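Local coordinates for esterase Rv0045c (Mycobacterium tuberculosis, PDB 6WYN), which hydrolyses carboxylic esters, with strongest activity on short straight-chain alkyl esters, and is likely involved in ester or lipid metabolism, at residues P83-L88 and F150-S155; N94-D99 and V234-R239; V140-A145 and A166-L171; Q212-L217 and W246-D251. One frame throughout, in Å; residues are numbered along the deposited sequence.

Interaction 1 of 4, residues P83-L88 and F150-S155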
loop_
_atom_site.group_PDB
_atom_site.type_symbol
_atom_site.label_atom_id
_atom_site.label_comp_id
_atom_site.label_asym_id
_atom_site.label_seq_id
_atom_site.Cartn_x
_atom_site.Cartn_y
_atom_site.Cartn_z
ATOM N N PRO A 83 7.625 15.864 -3.526
ATOM C CA PRO A 83 7.877 14.521 -2.985
ATOM C C PRO A 83 9.104 13.842 -3.603
ATOM O O PRO A 83 9.247 13.910 -4.798
ATOM C CB PRO A 83 6.625 13.731 -3.383
ATOM C CG PRO A 83 5.572 14.756 -3.685
ATOM C CD PRO A 83 6.266 16.051 -4.052
ATOM N N ARG A 84 9.927 13.179 -2.789
ATOM C CA ARG A 84 11.051 12.328 -3.253
ATOM C C ARG A 84 10.577 10.879 -3.482
ATOM O O ARG A 84 11.152 10.207 -4.342
ATOM C CB ARG A 84 12.168 12.260 -2.205
ATOM C CG ARG A 84 13.168 13.405 -2.152
ATOM C CD ARG A 84 14.415 13.005 -1.344
ATOM N NE ARG A 84 15.333 12.159 -2.109
ATOM C CZ ARG A 84 16.429 11.549 -1.639
ATOM N NH1 ARG A 84 16.776 11.659 -0.367
ATOM N NH2 ARG A 84 17.166 10.810 -2.455
ATOM N N VAL A 85 9.581 10.393 -2.724
ATOM C CA VAL A 85 9.164 8.973 -2.769
ATOM C C VAL A 85 7.657 8.907 -2.908
ATOM O O VAL A 85 6.964 9.651 -2.213
ATOM C CB VAL A 85 9.594 8.243 -1.490
ATOM C CG1 VAL A 85 9.346 6.754 -1.609
ATOM C CG2 VAL A 85 11.063 8.541 -1.169
ATOM N N ILE A 86 7.205 8.011 -3.740
ATOM C CA ILE A 86 5.779 7.626 -3.830
ATOM C C ILE A 86 5.576 6.284 -3.145
ATOM O O ILE A 86 6.333 5.361 -3.448
ATOM C CB ILE A 86 5.374 7.579 -5.305
ATOM C CG1 ILE A 86 5.635 8.908 -6.015
ATOM C CG2 ILE A 86 3.930 7.158 -5.401
ATOM C CD1 ILE A 86 5.703 8.766 -7.534
ATOM N N PHE A 87 4.549 6.168 -2.311
ATOM C CA PHE A 87 4.186 4.928 -1.606
ATOM C C PHE A 87 2.800 4.498 -2.079
ATOM O O PHE A 87 1.894 5.370 -2.097
ATOM C CB PHE A 87 4.193 5.165 -0.100
ATOM C CG PHE A 87 5.542 5.390 0.518
ATOM C CD1 PHE A 87 6.067 6.660 0.641
ATOM C CD2 PHE A 87 6.263 4.318 1.033
ATOM C CE1 PHE A 87 7.302 6.878 1.248
ATOM C CE2 PHE A 87 7.513 4.524 1.596
ATOM C CZ PHE A 87 8.019 5.795 1.723
ATOM N N LEU A 88 2.651 3.221 -2.417
ATOM C CA LEU A 88 1.371 2.609 -2.839
ATOM C C LEU A 88 1.061 1.453 -1.899
ATOM O O LEU A 88 1.815 0.476 -1.903
ATOM C CB LEU A 88 1.478 2.162 -4.290
ATOM C CG LEU A 88 1.967 3.248 -5.260
ATOM C CD1 LEU A 88 1.991 2.733 -6.678
ATOM C CD2 LEU A 88 1.023 4.454 -5.248
ATOM N N PHE A 150 11.855 7.333 -6.685
ATOM C CA PHE A 150 11.612 6.051 -5.960
ATOM C C PHE A 150 10.117 5.793 -5.747
ATOM O O PHE A 150 9.396 6.651 -5.236
ATOM C CB PHE A 150 12.346 6.039 -4.607
ATOM C CG PHE A 150 13.744 6.594 -4.701
ATOM C CD1 PHE A 150 13.969 7.968 -4.688
ATOM C CD2 PHE A 150 14.823 5.758 -4.951
ATOM C CE1 PHE A 150 15.245 8.494 -4.846
ATOM C CE2 PHE A 150 16.106 6.280 -5.102
ATOM C CZ PHE A 150 16.317 7.642 -5.045
ATOM N N VAL A 151 9.670 4.581 -6.062
ATOM C CA VAL A 151 8.304 4.104 -5.762
ATOM C C VAL A 151 8.395 2.861 -4.898
ATOM O O VAL A 151 9.040 1.898 -5.299
ATOM C CB VAL A 151 7.496 3.855 -7.036
ATOM C CG1 VAL A 151 6.063 3.475 -6.740
ATOM C CG2 VAL A 151 7.569 5.089 -7.914
ATOM N N VAL A 152 7.732 2.919 -3.761
ATOM C CA VAL A 152 7.569 1.799 -2.826
ATOM C C VAL A 152 6.126 1.366 -2.917
ATOM O O VAL A 152 5.269 2.210 -2.637
ATOM C CB VAL A 152 7.917 2.238 -1.411
ATOM C CG1 VAL A 152 7.756 1.101 -0.422
ATOM C CG2 VAL A 152 9.297 2.860 -1.374
ATOM N N GLY A 153 5.900 0.089 -3.212
ATOM C CA GLY A 153 4.554 -0.465 -3.316
ATOM C C GLY A 153 4.437 -1.753 -2.564
ATOM O O GLY A 153 5.264 -2.683 -2.812
ATOM N N MET A 154 3.391 -1.888 -1.773
ATOM C CA MET A 154 3.120 -3.168 -1.074
ATOM C C MET A 154 1.994 -3.944 -1.789
ATOM O O MET A 154 0.924 -3.363 -2.102
ATOM C CB MET A 154 2.736 -2.895 0.378
ATOM C CG MET A 154 2.547 -4.148 1.169
ATOM S SD MET A 154 0.798 -4.309 1.524
ATOM C CE MET A 154 0.733 -5.871 2.399
ATOM N N SER A 155 2.177 -5.246 -1.988
ATOM C CA SER A 155 1.128 -6.145 -2.584
ATOM C C SER A 155 0.468 -5.512 -3.853
ATOM O O SER A 155 1.167 -5.283 -4.824
ATOM C CB SER A 155 0.150 -6.591 -1.541
ATOM O OG SER A 155 -0.424 -7.844 -1.935
#

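Interaction 2 of 4, residues N94-D99 and V234-R239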
loop_
_atom_site.group_PDB
_atom_site.type_symbol
_atom_site.label_atom_id
_atom_site.label_comp_id
_atom_site.label_asym_id
_atom_site.label_seq_id
_atom_site.Cartn_x
_atom_site.Cartn_y
_atom_site.Cartn_z
ATOM N N ASN A 94 -5.084 1.751 3.031
ATOM C CA ASN A 94 -5.132 3.126 2.525
ATOM C C ASN A 94 -3.767 3.747 2.758
ATOM O O ASN A 94 -2.890 3.090 3.351
ATOM C CB ASN A 94 -6.272 3.933 3.155
ATOM C CG ASN A 94 -6.047 4.172 4.621
ATOM O OD1 ASN A 94 -5.436 5.189 4.993
ATOM N ND2 ASN A 94 -6.524 3.239 5.439
ATOM N N ALA A 95 -3.607 4.970 2.292
ATOM C CA ALA A 95 -2.357 5.738 2.377
ATOM C C ALA A 95 -1.782 5.788 3.807
ATOM O O ALA A 95 -0.562 5.935 3.938
ATOM C CB ALA A 95 -2.605 7.114 1.836
ATOM N N HIS A 96 -2.640 5.797 4.827
ATOM C CA HIS A 96 -2.207 5.954 6.235
ATOM C C HIS A 96 -1.368 4.742 6.674
ATOM O O HIS A 96 -0.655 4.878 7.693
ATOM C CB HIS A 96 -3.386 6.131 7.191
ATOM C CG HIS A 96 -3.929 7.519 7.244
ATOM N ND1 HIS A 96 -3.307 8.504 7.955
ATOM C CD2 HIS A 96 -5.046 8.074 6.699
ATOM C CE1 HIS A 96 -4.011 9.624 7.868
ATOM N NE2 HIS A 96 -5.074 9.386 7.093
ATOM N N THR A 97 -1.418 3.616 5.945
ATOM C CA THR A 97 -0.577 2.428 6.255
ATOM C C THR A 97 0.877 2.899 6.304
ATOM O O THR A 97 1.693 2.303 7.023
ATOM C CB THR A 97 -0.772 1.279 5.245
ATOM O OG1 THR A 97 -0.226 0.067 5.778
ATOM C CG2 THR A 97 -0.091 1.531 3.927
ATOM N N TRP A 98 1.220 3.924 5.549
ATOM C CA TRP A 98 2.626 4.380 5.460
ATOM C C TRP A 98 3.026 5.408 6.522
ATOM O O TRP A 98 4.197 5.777 6.502
ATOM C CB TRP A 98 2.918 4.914 4.083
ATOM C CG TRP A 98 2.666 3.941 3.005
ATOM C CD1 TRP A 98 1.619 3.913 2.125
ATOM C CD2 TRP A 98 3.485 2.808 2.720
ATOM N NE1 TRP A 98 1.795 2.893 1.235
ATOM C CE2 TRP A 98 2.895 2.161 1.611
ATOM C CE3 TRP A 98 4.657 2.296 3.281
ATOM C CZ2 TRP A 98 3.441 1.006 1.066
ATOM C CZ3 TRP A 98 5.181 1.148 2.748
ATOM C CH2 TRP A 98 4.619 0.557 1.614
ATOM N N ASP A 99 2.121 5.875 7.379
ATOM C CA ASP A 99 2.387 7.020 8.298
ATOM C C ASP A 99 3.699 6.785 9.080
ATOM O O ASP A 99 4.533 7.693 9.184
ATOM C CB ASP A 99 1.205 7.243 9.238
ATOM C CG ASP A 99 -0.064 7.781 8.593
ATOM O OD1 ASP A 99 -0.040 8.082 7.344
ATOM O OD2 ASP A 99 -1.082 7.869 9.345
ATOM N N VAL A 234 -7.571 0.697 12.029
ATOM C CA VAL A 234 -9.041 0.630 11.820
ATOM C C VAL A 234 -9.635 2.055 11.740
ATOM O O VAL A 234 -10.432 2.295 10.850
ATOM C CB VAL A 234 -9.729 -0.208 12.905
ATOM C CG1 VAL A 234 -11.249 -0.112 12.809
ATOM C CG2 VAL A 234 -9.295 -1.672 12.851
ATOM N N PHE A 235 -9.288 2.949 12.657
ATOM C CA PHE A 235 -9.673 4.380 12.579
ATOM C C PHE A 235 -9.506 4.947 11.145
ATOM O O PHE A 235 -10.466 5.461 10.542
ATOM C CB PHE A 235 -8.816 5.144 13.570
ATOM C CG PHE A 235 -8.996 6.628 13.483
ATOM C CD1 PHE A 235 -10.247 7.189 13.690
ATOM C CD2 PHE A 235 -7.928 7.447 13.167
ATOM C CE1 PHE A 235 -10.418 8.564 13.610
ATOM C CE2 PHE A 235 -8.103 8.820 13.080
ATOM C CZ PHE A 235 -9.342 9.371 13.309
ATOM N N HIS A 236 -8.330 4.807 10.549
ATOM C CA HIS A 236 -8.023 5.344 9.188
ATOM C C HIS A 236 -8.796 4.582 8.104
ATOM O O HIS A 236 -9.077 5.155 7.046
ATOM C CB HIS A 236 -6.528 5.290 8.914
ATOM C CG HIS A 236 -5.756 6.193 9.787
ATOM N ND1 HIS A 236 -6.182 7.471 10.049
ATOM C CD2 HIS A 236 -4.603 5.994 10.470
ATOM C CE1 HIS A 236 -5.279 8.062 10.798
ATOM N NE2 HIS A 236 -4.324 7.168 11.124
ATOM N N ASN A 237 -9.100 3.308 8.339
ATOM C CA ASN A 237 -9.633 2.431 7.275
ATOM C C ASN A 237 -11.153 2.357 7.352
ATOM O O ASN A 237 -11.750 1.574 6.580
ATOM C CB ASN A 237 -9.026 1.045 7.328
ATOM C CG ASN A 237 -8.765 0.460 5.965
ATOM O OD1 ASN A 237 -8.763 1.171 4.944
ATOM N ND2 ASN A 237 -8.478 -0.833 5.938
ATOM N N SER A 238 -11.742 3.116 8.246
ATOM C CA SER A 238 -13.191 3.054 8.540
ATOM C C SER A 238 -13.803 4.467 8.658
ATOM O O SER A 238 -13.041 5.439 8.811
ATOM C CB SER A 238 -13.427 2.216 9.775
ATOM O OG SER A 238 -13.165 2.912 10.969
ATOM N N ARG A 239 -15.135 4.564 8.647
ATOM C CA ARG A 239 -15.855 5.831 8.974
ATOM C C ARG A 239 -17.226 5.560 9.593
ATOM O O ARG A 239 -17.847 4.534 9.223
ATOM C CB ARG A 239 -16.054 6.672 7.713
ATOM C CG ARG A 239 -17.023 6.071 6.704
ATOM C CD ARG A 239 -16.749 6.619 5.306
ATOM N NE ARG A 239 -17.707 6.118 4.339
ATOM C CZ ARG A 239 -18.992 6.496 4.255
ATOM N NH1 ARG A 239 -19.769 5.971 3.327
ATOM N NH2 ARG A 239 -19.501 7.395 5.085
HETATM O O HOH W 1 -1.775 8.265 12.008
#

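Interaction 3 of 4, residues V140-A145 and A166-L171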
loop_
_atom_site.group_PDB
_atom_site.type_symbol
_atom_site.label_atom_id
_atom_site.label_comp_id
_atom_site.label_asym_id
_atom_site.label_seq_id
_atom_site.Cartn_x
_atom_site.Cartn_y
_atom_site.Cartn_z
ATOM N N VAL A 140 -1.893 11.784 -12.582
ATOM C CA VAL A 140 -1.930 12.429 -11.237
ATOM C C VAL A 140 -0.509 12.525 -10.678
ATOM O O VAL A 140 -0.117 13.583 -10.182
ATOM C CB VAL A 140 -2.873 11.654 -10.317
ATOM C CG1 VAL A 140 -2.847 12.194 -8.863
ATOM C CG2 VAL A 140 -4.293 11.687 -10.885
ATOM N N LEU A 141 0.254 11.432 -10.769
ATOM C CA LEU A 141 1.652 11.409 -10.287
ATOM C C LEU A 141 2.499 12.378 -11.101
ATOM O O LEU A 141 3.360 13.011 -10.508
ATOM C CB LEU A 141 2.196 9.976 -10.349
ATOM C CG LEU A 141 1.425 8.971 -9.497
ATOM C CD1 LEU A 141 1.959 7.552 -9.654
ATOM C CD2 LEU A 141 1.457 9.375 -8.030
ATOM N N ARG A 142 2.280 12.491 -12.406
ATOM C CA ARG A 142 2.975 13.500 -13.241
ATOM C C ARG A 142 2.695 14.887 -12.686
ATOM O O ARG A 142 3.593 15.691 -12.713
ATOM C CB ARG A 142 2.488 13.552 -14.690
ATOM C CG ARG A 142 2.797 12.322 -15.515
ATOM C CD ARG A 142 3.037 12.609 -17.000
ATOM N NE ARG A 142 3.507 11.336 -17.520
ATOM C CZ ARG A 142 4.782 11.008 -17.701
ATOM N NH1 ARG A 142 5.743 11.893 -17.510
ATOM N NH2 ARG A 142 5.094 9.796 -18.129
ATOM N N GLU A 143 1.485 15.148 -12.218
ATOM C CA GLU A 143 1.098 16.467 -11.649
ATOM C C GLU A 143 1.676 16.588 -10.224
ATOM O O GLU A 143 2.308 17.578 -9.958
ATOM C CB GLU A 143 -0.434 16.618 -11.676
ATOM C CG GLU A 143 -0.996 17.808 -10.882
ATOM C CD GLU A 143 -2.528 17.940 -10.701
ATOM O OE1 GLU A 143 -2.973 18.801 -9.832
ATOM O OE2 GLU A 143 -3.304 17.194 -11.398
ATOM N N LEU A 144 1.424 15.628 -9.324
ATOM C CA LEU A 144 1.702 15.804 -7.875
ATOM C C LEU A 144 3.111 15.310 -7.446
ATOM O O LEU A 144 3.572 15.721 -6.354
ATOM C CB LEU A 144 0.590 15.094 -7.100
ATOM C CG LEU A 144 -0.808 15.686 -7.272
ATOM C CD1 LEU A 144 -1.859 14.814 -6.616
ATOM C CD2 LEU A 144 -0.861 17.100 -6.686
ATOM N N ALA A 145 3.800 14.456 -8.206
ATOM C CA ALA A 145 5.097 13.886 -7.778
ATOM C C ALA A 145 6.008 13.659 -8.981
ATOM O O ALA A 145 6.538 12.568 -9.159
ATOM C CB ALA A 145 4.854 12.600 -7.021
ATOM N N ALA A 166 6.690 0.717 -16.245
ATOM C CA ALA A 166 6.659 0.234 -17.640
ATOM C C ALA A 166 6.089 1.343 -18.524
ATOM O O ALA A 166 6.712 1.640 -19.536
ATOM C CB ALA A 166 5.826 -1.016 -17.746
ATOM N N MET A 167 4.953 1.916 -18.128
ATOM C CA MET A 167 4.165 2.834 -18.985
ATOM C C MET A 167 4.747 4.241 -18.854
ATOM O O MET A 167 4.712 4.962 -19.858
ATOM C CB MET A 167 2.658 2.787 -18.680
ATOM C CG MET A 167 2.227 3.450 -17.390
ATOM S SD MET A 167 0.425 3.320 -17.095
ATOM C CE MET A 167 -0.109 4.755 -18.037
ATOM N N ALA A 168 5.336 4.584 -17.709
ATOM C CA ALA A 168 5.898 5.922 -17.432
ATOM C C ALA A 168 7.310 5.789 -16.870
ATOM O O ALA A 168 7.567 6.177 -15.729
ATOM C CB ALA A 168 4.992 6.681 -16.486
ATOM N N PRO A 169 8.282 5.340 -17.688
ATOM C CA PRO A 169 9.683 5.286 -17.262
ATOM C C PRO A 169 10.230 6.604 -16.678
ATOM O O PRO A 169 10.550 6.621 -15.507
ATOM C CB PRO A 169 10.458 4.923 -18.536
ATOM C CG PRO A 169 9.413 4.309 -19.461
ATOM C CD PRO A 169 8.086 4.931 -19.085
ATOM N N ASP A 170 10.305 7.667 -17.492
ATOM C CA ASP A 170 10.876 8.999 -17.142
ATOM C C ASP A 170 10.674 9.269 -15.648
ATOM O O ASP A 170 11.635 9.712 -15.020
ATOM C CB ASP A 170 10.261 10.108 -18.005
ATOM C CG ASP A 170 8.743 10.082 -18.043
ATOM O OD1 ASP A 170 8.184 9.124 -18.618
ATOM O OD2 ASP A 170 8.131 10.997 -17.484
ATOM N N LEU A 171 9.478 8.997 -15.121
ATOM C CA LEU A 171 9.104 9.094 -13.684
ATOM C C LEU A 171 10.005 8.188 -12.806
ATOM O O LEU A 171 10.891 8.724 -12.100
ATOM C CB LEU A 171 7.632 8.667 -13.544
ATOM C CG LEU A 171 6.717 9.607 -12.750
ATOM C CD1 LEU A 171 5.770 10.350 -13.691
ATOM C CD2 LEU A 171 5.927 8.860 -11.673
#

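Interaction 4 of 4, residues Q212-L217 and W246-D251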
loop_
_atom_site.group_PDB
_atom_site.type_symbol
_atom_site.label_atom_id
_atom_site.label_comp_id
_atom_site.label_asym_id
_atom_site.label_seq_id
_atom_site.Cartn_x
_atom_site.Cartn_y
_atom_site.Cartn_z
ATOM N N GLN A 212 -15.792 -0.833 17.779
ATOM C CA GLN A 212 -15.198 -2.001 18.483
ATOM C C GLN A 212 -15.379 -3.274 17.650
ATOM O O GLN A 212 -14.456 -4.054 17.589
ATOM C CB GLN A 212 -15.803 -2.166 19.877
ATOM C CG GLN A 212 -15.176 -3.304 20.685
ATOM C CD GLN A 212 -13.708 -3.061 20.931
ATOM O OE1 GLN A 212 -13.304 -1.965 21.307
ATOM N NE2 GLN A 212 -12.883 -4.072 20.701
ATOM N N ALA A 213 -16.517 -3.454 16.988
ATOM C CA ALA A 213 -16.840 -4.636 16.154
ATOM C C ALA A 213 -15.905 -4.746 14.935
ATOM O O ALA A 213 -15.577 -5.884 14.463
ATOM C CB ALA A 213 -18.275 -4.524 15.696
ATOM N N MET A 214 -15.496 -3.611 14.380
ATOM C CA MET A 214 -14.493 -3.635 13.285
ATOM C C MET A 214 -13.124 -3.971 13.885
ATOM O O MET A 214 -12.409 -4.821 13.328
ATOM C CB MET A 214 -14.496 -2.282 12.573
ATOM C CG MET A 214 -15.883 -1.944 12.023
ATOM S SD MET A 214 -15.793 -0.461 11.010
ATOM C CE MET A 214 -15.762 -1.178 9.378
ATOM N N LEU A 215 -12.826 -3.387 15.047
ATOM C CA LEU A 215 -11.584 -3.655 15.800
ATOM C C LEU A 215 -11.519 -5.143 16.207
ATOM O O LEU A 215 -10.451 -5.716 16.034
ATOM C CB LEU A 215 -11.517 -2.693 16.979
ATOM C CG LEU A 215 -10.252 -2.805 17.816
ATOM C CD1 LEU A 215 -8.998 -2.669 16.981
ATOM C CD2 LEU A 215 -10.267 -1.788 18.929
ATOM N N ASP A 216 -12.641 -5.776 16.552
ATOM C CA ASP A 216 -12.712 -7.206 16.988
ATOM C C ASP A 216 -12.308 -8.124 15.830
ATOM O O ASP A 216 -11.516 -9.035 16.047
ATOM C CB ASP A 216 -14.109 -7.538 17.531
ATOM C CG ASP A 216 -14.373 -6.989 18.938
ATOM O OD1 ASP A 216 -13.387 -6.652 19.669
ATOM O OD2 ASP A 216 -15.567 -6.931 19.331
ATOM N N LEU A 217 -12.793 -7.815 14.626
ATOM C CA LEU A 217 -12.453 -8.482 13.351
ATOM C C LEU A 217 -10.946 -8.366 13.072
ATOM O O LEU A 217 -10.299 -9.358 12.756
ATOM C CB LEU A 217 -13.313 -7.773 12.300
ATOM C CG LEU A 217 -13.882 -8.668 11.212
ATOM C CD1 LEU A 217 -14.623 -9.857 11.827
ATOM C CD2 LEU A 217 -14.784 -7.857 10.278
ATOM N N TRP A 246 -20.893 1.881 11.542
ATOM C CA TRP A 246 -19.567 2.057 10.894
ATOM C C TRP A 246 -19.428 1.183 9.649
ATOM O O TRP A 246 -20.010 0.085 9.624
ATOM C CB TRP A 246 -18.457 1.746 11.882
ATOM C CG TRP A 246 -18.547 2.568 13.114
ATOM C CD1 TRP A 246 -19.491 2.502 14.099
ATOM C CD2 TRP A 246 -17.654 3.626 13.474
ATOM N NE1 TRP A 246 -19.215 3.421 15.078
ATOM C CE2 TRP A 246 -18.101 4.132 14.715
ATOM C CE3 TRP A 246 -16.515 4.174 12.878
ATOM C CZ2 TRP A 246 -17.417 5.150 15.383
ATOM C CZ3 TRP A 246 -15.852 5.187 13.529
ATOM C CH2 TRP A 246 -16.298 5.670 14.762
ATOM N N VAL A 247 -18.617 1.647 8.683
ATOM C CA VAL A 247 -18.297 0.914 7.422
ATOM C C VAL A 247 -16.793 1.035 7.110
ATOM O O VAL A 247 -16.135 2.004 7.624
ATOM C CB VAL A 247 -19.182 1.471 6.291
ATOM C CG1 VAL A 247 -18.824 0.875 4.937
ATOM C CG2 VAL A 247 -20.663 1.250 6.623
ATOM N N TRP A 248 -16.257 0.082 6.353
ATOM C CA TRP A 248 -14.891 0.148 5.764
ATOM C C TRP A 248 -14.858 1.225 4.677
ATOM O O TRP A 248 -15.835 1.364 3.902
ATOM C CB TRP A 248 -14.428 -1.201 5.205
ATOM C CG TRP A 248 -14.287 -2.299 6.229
ATOM C CD1 TRP A 248 -15.016 -3.459 6.294
ATOM C CD2 TRP A 248 -13.330 -2.378 7.317
ATOM N NE1 TRP A 248 -14.573 -4.239 7.334
ATOM C CE2 TRP A 248 -13.559 -3.599 7.991
ATOM C CE3 TRP A 248 -12.300 -1.547 7.787
ATOM C CZ2 TRP A 248 -12.803 -4.004 9.097
ATOM C CZ3 TRP A 248 -11.559 -1.945 8.879
ATOM C CH2 TRP A 248 -11.809 -3.161 9.528
ATOM N N ARG A 249 -13.725 1.907 4.570
ATOM C CA ARG A 249 -13.470 2.919 3.516
ATOM C C ARG A 249 -13.205 2.193 2.200
ATOM O O ARG A 249 -13.430 2.808 1.113
ATOM C CB ARG A 249 -12.326 3.858 3.923
ATOM C CG ARG A 249 -12.707 4.959 4.893
ATOM C CD ARG A 249 -11.626 6.056 4.952
ATOM N NE ARG A 249 -11.912 6.914 6.065
ATOM C CZ ARG A 249 -12.757 7.935 6.040
ATOM N NH1 ARG A 249 -13.404 8.246 4.928
ATOM N NH2 ARG A 249 -12.958 8.616 7.145
ATOM N N TYR A 250 -12.734 0.941 2.222
ATOM C CA TYR A 250 -12.367 0.282 0.948
ATOM C C TYR A 250 -13.565 -0.497 0.384
ATOM O O TYR A 250 -14.418 -0.968 1.115
ATOM C CB TYR A 250 -11.199 -0.703 1.080
ATOM C CG TYR A 250 -11.372 -1.781 2.120
ATOM C CD1 TYR A 250 -12.006 -2.990 1.834
ATOM C CD2 TYR A 250 -10.931 -1.569 3.409
ATOM C CE1 TYR A 250 -12.139 -3.983 2.804
ATOM C CE2 TYR A 250 -11.050 -2.542 4.390
ATOM C CZ TYR A 250 -11.638 -3.761 4.079
ATOM O OH TYR A 250 -11.758 -4.670 5.084
ATOM N N ASP A 251 -13.563 -0.630 -0.922
ATOM C CA ASP A 251 -14.562 -1.375 -1.709
ATOM C C ASP A 251 -14.072 -2.815 -1.678
ATOM O O ASP A 251 -12.838 -3.037 -1.980
ATOM C CB ASP A 251 -14.627 -0.838 -3.141
ATOM C CG ASP A 251 -15.777 -1.384 -4.003
ATOM O OD1 ASP A 251 -16.643 -2.050 -3.469
ATOM O OD2 ASP A 251 -15.726 -1.197 -5.202
#

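Interaction 1 of 4, residues P83-L88 and F150-S155
Phe-87 lies alongside Val-152 on one face of a parallel strand pair, both side chains pointing the same way. Phe-87 CB sits 4.0 Å from Val-152 O. Farther out, Phe-87 CD2 meets Val-152 CB at 3.6 Å, and Phe-87 CE2 reaches Val-152 CG2 at 3.8 Å; Trp-98 also packs against this ring. Val-152 CG2, anti to its own carbonyl carbon, touches Val-85 CG1 as well; valine, branched at CB, suits an extended strand. Strands 85-88 and 150-154 are neighbours in the central sheet of the alpha/beta hydrolase fold. Four backbone bonds join them, from Ile-86 N to Phe-150 O at 3.0 Å through to Met-154 N to Leu-88 O at 2.8 Å. Just beyond the second strand, before helix 156-167, stands Ser-155, the inferred nucleophile, whose OG bonds to His-310 and whose phi of 46° fits the strained nucleophile elbow. On the other face, Leu-88 CD1 lies 4.1 Å from Val-151 CG1. At the pair's outer end, Arg-84 NH2 flanks Phe-150 CE1 at 3.8 Å, while its NH1 pairs with Glu-107.

Interaction 2 of 4, residues N94-D99 and V234-R239
Two histidines, His-96 and His-236, lie face to face with almost no offset, their ring centroids 3.6 Å apart and their planes only 3° from parallel. The side chains arrive at about a right angle to one another, yet His-96 ND1 sits over the middle of the His-236 ring. Phe-235 CD2 covers the opposite face of that ring, toward its rim. A bond in the ring plane helps fix the rotation of His-96: His-96 ND1 donates to the syn lone pair of Asp-99 OD2 at 2.7 Å. As NE2 is bonded to Glu-45, a carboxylate partners each ring nitrogen, an environment that would probably favour a protonated imidazole. A water bridges Asp-99 OD2 and His-236 NE2, lying 2.9 Å from that nitrogen. The contact joins the loop after strand 85-88 of the alpha/beta domain to helix 227-237, which probably belongs to the inserted cap. Beside the stack, Asn-94 suits its place because its amide works both ways. Asn-94 OD1 accepts from His-96 N at 2.9 Å in an Asx turn, and Asn-94 ND2 donates to Asn-237 OD1 at 3.1 Å from above the plane of the Asn-237 carbonyl. With CG between backbone N and carbonyl carbon (chi1 67°), the Asn-94 amide is folded back toward its own following backbone. The Asn-237 amide is steadied by its own ND2, which donates to Gly-92 O.

Interaction 3 of 4, residues V140-A145 and A166-L171
The last turn of helix 130-144 passes the turn that follows helix 156-167, bringing the CA atoms of Arg-142 and Leu-171 to 7.6 Å, so side chains, not backbones, make the contact. Arg-142 does most of the spanning. Its chain bends at chi2 (-148°) and carries the guanidinium to Asp-170, which it grips end-on with two nitrogens. Arg-142 NH1 bonds to Asp-170 OD2 at 2.6 Å and Arg-142 NH2 to Asp-170 OD1 at 3.2 Å, and each oxygen accepts on its syn lone pair. The two flat groups are nearly coplanar, 14° apart, which suits a bidentate salt bridge. Leu-171 CD1 lies over one face of the guanidinium, toward its rim, and also meets Arg-142 CG at 4.0 Å, so the aliphatic part of the arginine rests on leucine while the charged end turns to carboxylate. Ala-168 has a methyl small enough to fit close by, with Ala-168 CB 3.5 Å from Arg-142 NH2. Deeper in, Leu-171 CD2 approaches Leu-141 CB at 4.1 Å, and Leu-141 continues inward onto strand 109-112. The two helices are successive ones of the alpha/beta hydrolase fold, connected through strand 150-154. The leucine contact is buried, whereas the ion pair lies at the exposed rim; Asp-170 is poorly ordered, which implies that the salt bridge is probably mobile rather than a rigid clamp.

Interaction 4 of 4, residues Q212-L217 and W246-D251
Met-214, on helix 211-221, pushes its side chain against Trp-248 and Trp-246 of the two-stranded antiparallel sheet formed by 238-240 and 246-248, in what is probably the cap domain. The local axes of helix and strand come within 9.3 Å, their directions 39° apart. The aromatic contacts dominate. Met-214 CE makes a CH-pi contact with the five-membered ring of Trp-248, 3.5 Å from its centroid and 14° off the normal. Met-214 SD stands above the six-membered ring at a greater distance, 4.7 Å from that centroid, making a Met-aromatic contact. The bend at chi3 (100°) turns the methyl onto the indole; an unbranched, flexible methionine suits a place where one chain must follow a flat surface. Tyr-250 OH covers the opposite face of this indole, so its two faces are both occupied. Other van der Waals contacts lie nearer the strand backbone: Met-214 CE is 3.3 Å from Trp-248 N, a tight fit, and Met-214 SD is 3.6 Å from Trp-246 CB. The Trp-246 ring turns from the methionine and meets Phe-211 edge-to-face. Hydrogen bonding does not cross the contact; it stays within the helix, where Gln-212 NE2 donates to Asp-216 OD1 at 2.8 Å. About one turn after Met-214 comes Leu-217, whose CD2 meets the edge of the Trp-248 indole near CZ2, 4.5 Å away.

How the interactions relate
Interaction 1 is the buried centre, holding two sheet strands together by backbone bonds and apolar packing. Interaction 3 lies against it, since Ile-86 touches both Ala-145 and Leu-171, but reaches the surface and adds an ion pair there. Interaction 2 meets interaction 1 on another side through Trp-98, which packs on Phe-87 and Val-152; its buried chemistry is polar, built of histidines, amides and a carboxylate. Interactions 2 and 4 share the small antiparallel sheet, where Arg-239 N lies 2.9 Å from Val-247 O, a probable hydrogen bond. Interaction 4 is largely apolar and lies on the opposite side of the chain's centre from interaction 3, their centres about 33 Å apart.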